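Local coordinates for molybdopterin-guanine dinucleotide biosynthesis protein B (Bacillus subtilis subsp. spizizenii, PDB 4OYH), which binds GTP, probably with weak GTPase activity, and may act as an adapter in making and using the molybdopterin guanine dinucleotide cofactor, at residues Tyr116-Ile121 with Leu131-Thr136. The protein carries 2 engineered substitutions. Residues are numbered along the deposited sequence; the frame is centred on the assembly and turned at random.
Sequences YPKVVI and LKTVNT. With SO4 (sulfate ion), chain H.
Lys118 curls over the extended loop residues Thr133 and Val134 and buries its ammonium among backbone carbonyls. Its chain leaves with CG wedged between the backbone N and the carbonyl carbon (chi1 42°), then bends at chi3 and chi4, which swings NZ back to the start of its own segment. There Lys118 NZ donates to Tyr116 O at 2.7 Å, in the plane of the Tyr116 carbonyl, and to Val134 O, also at 2.7 Å, from 20° off the plane of its carbonyl; Ala114 O is a further acceptor. The bond to Thr133 OG1 is weak, and that hydroxyl is also bonded to Lys112 O; Lys118 CD packs 3.6 Å from Thr133 CG2. Several carbonyl dipoles thus converge on one buried lysine, which would probably favour its charged form.

Asn135 runs alongside Pro117, both side chains pointing the same way, with Asn135 ND2 held by Pro115 O and 3.4 Å from Pro117 CG. Next to it, Lys118 N donates to Asn135 O at 2.9 Å, rather bent at 135°. This is where strand 136-141 joins strand 118-122, in parallel, within the central sheet of a P-loop NTPase fold; strand 12-16, which leads into the probable GTP-binding P-loop, flanks 118-122 on its other side.

Further along, Val120 spreads its two methyls between separate partners. Val120 and Leu131 slide past each other in opposite directions, with Val120 CG1 3.9 Å from Leu131 CD1, while Val120 CG2 meets Thr136 CG2, those side chains crossing at about a right angle. The backbone amides of Asn135 and Thr136 both donate to a sulfate, probably from the crystallisation liquor.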
# COMPACT_ATOMS: atom_id res chain seq x y z
N TYR A 116 18.79 2.28 -13.31
CA TYR A 116 19.09 0.91 -12.88
C TYR A 116 19.20 -0.01 -14.04
O TYR A 116 18.75 0.31 -15.13
CB TYR A 116 18.05 0.44 -11.87
CG TYR A 116 17.96 1.43 -10.76
CD1 TYR A 116 18.95 1.48 -9.77
CD2 TYR A 116 16.95 2.37 -10.73
CE1 TYR A 116 18.91 2.43 -8.76
CE2 TYR A 116 16.88 3.33 -9.72
CZ TYR A 116 17.88 3.35 -8.73
OH TYR A 116 17.82 4.28 -7.72
N PRO A 117 19.88 -1.13 -13.84
CA PRO A 117 20.05 -2.04 -14.97
C PRO A 117 18.68 -2.46 -15.49
O PRO A 117 17.77 -2.56 -14.69
CB PRO A 117 20.80 -3.22 -14.38
CG PRO A 117 21.35 -2.74 -13.06
CD PRO A 117 20.43 -1.67 -12.59
N LYS A 118 18.52 -2.72 -16.77
CA LYS A 118 17.21 -2.98 -17.27
C LYS A 118 17.25 -3.90 -18.43
O LYS A 118 18.24 -3.99 -19.12
CB LYS A 118 16.51 -1.69 -17.63
CG LYS A 118 17.33 -0.68 -18.35
CD LYS A 118 16.59 0.63 -18.42
CE LYS A 118 16.49 1.34 -17.10
NZ LYS A 118 17.67 2.19 -16.79
N VAL A 119 16.17 -4.64 -18.58
CA VAL A 119 16.02 -5.53 -19.71
C VAL A 119 14.99 -4.84 -20.63
O VAL A 119 13.98 -4.31 -20.15
CB VAL A 119 15.61 -6.93 -19.22
CG1 VAL A 119 14.93 -7.72 -20.31
CG2 VAL A 119 16.85 -7.66 -18.69
N VAL A 120 15.30 -4.77 -21.92
CA VAL A 120 14.46 -4.07 -22.90
C VAL A 120 13.81 -5.12 -23.77
O VAL A 120 14.51 -5.95 -24.33
CB VAL A 120 15.26 -3.06 -23.78
CG1 VAL A 120 14.38 -2.42 -24.85
CG2 VAL A 120 15.88 -1.99 -22.93
N ILE A 121 12.48 -5.11 -23.83
CA ILE A 121 11.67 -5.92 -24.75
C ILE A 121 11.32 -5.10 -26.00
O ILE A 121 10.74 -4.03 -25.90
CB ILE A 121 10.35 -6.36 -24.17
CG1 ILE A 121 10.42 -6.62 -22.68
CG2 ILE A 121 9.82 -7.57 -24.96
CD1 ILE A 121 11.31 -7.71 -22.29
N LEU A 131 12.75 3.90 -27.09
CA LEU A 131 13.10 3.46 -25.74
C LEU A 131 14.55 3.91 -25.53
O LEU A 131 15.50 3.19 -25.82
CB LEU A 131 12.91 1.95 -25.56
CG LEU A 131 11.54 1.44 -25.99
CD1 LEU A 131 11.53 -0.06 -26.22
CD2 LEU A 131 10.47 1.85 -24.97
N LYS A 132 14.67 5.15 -25.09
CA LYS A 132 15.95 5.81 -24.92
C LYS A 132 16.35 5.64 -23.46
O LYS A 132 15.65 6.11 -22.57
CB LYS A 132 15.81 7.31 -25.32
CG LYS A 132 17.11 8.08 -25.53
CD LYS A 132 17.83 8.41 -24.20
CE LYS A 132 19.22 7.73 -24.10
NZ LYS A 132 19.73 7.52 -22.70
N THR A 133 17.45 4.95 -23.19
CA THR A 133 17.82 4.75 -21.78
C THR A 133 19.17 4.09 -21.54
O THR A 133 19.75 3.46 -22.43
CB THR A 133 16.75 3.90 -21.04
OG1 THR A 133 16.99 3.94 -19.62
CG2 THR A 133 16.74 2.46 -21.54
N VAL A 134 19.60 4.19 -20.30
CA VAL A 134 20.90 3.70 -19.87
C VAL A 134 20.79 2.42 -19.04
O VAL A 134 19.74 2.08 -18.49
CB VAL A 134 21.67 4.77 -19.04
CG1 VAL A 134 21.71 6.09 -19.81
CG2 VAL A 134 21.01 5.00 -17.71
N ASN A 135 21.92 1.73 -19.03
CA ASN A 135 22.18 0.59 -18.20
C ASN A 135 21.40 -0.61 -18.65
O ASN A 135 20.89 -1.39 -17.84
CB ASN A 135 21.89 0.91 -16.72
CG ASN A 135 22.70 0.04 -15.80
OD1 ASN A 135 23.53 -0.76 -16.24
ND2 ASN A 135 22.47 0.17 -14.51
N THR A 136 21.36 -0.77 -19.96
CA THR A 136 20.63 -1.85 -20.58
C THR A 136 21.51 -3.08 -20.56
O THR A 136 22.63 -3.01 -21.07
CB THR A 136 20.24 -1.51 -22.04
OG1 THR A 136 19.37 -0.38 -22.03
CG2 THR A 136 19.56 -2.69 -22.71
S SO4 H . 24.04 1.47 -22.07
O1 SO4 H . 23.98 2.55 -23.06
O2 SO4 H . 24.23 1.96 -20.72
O3 SO4 H . 22.75 0.81 -22.13
O4 SO4 H . 25.12 0.55 -22.35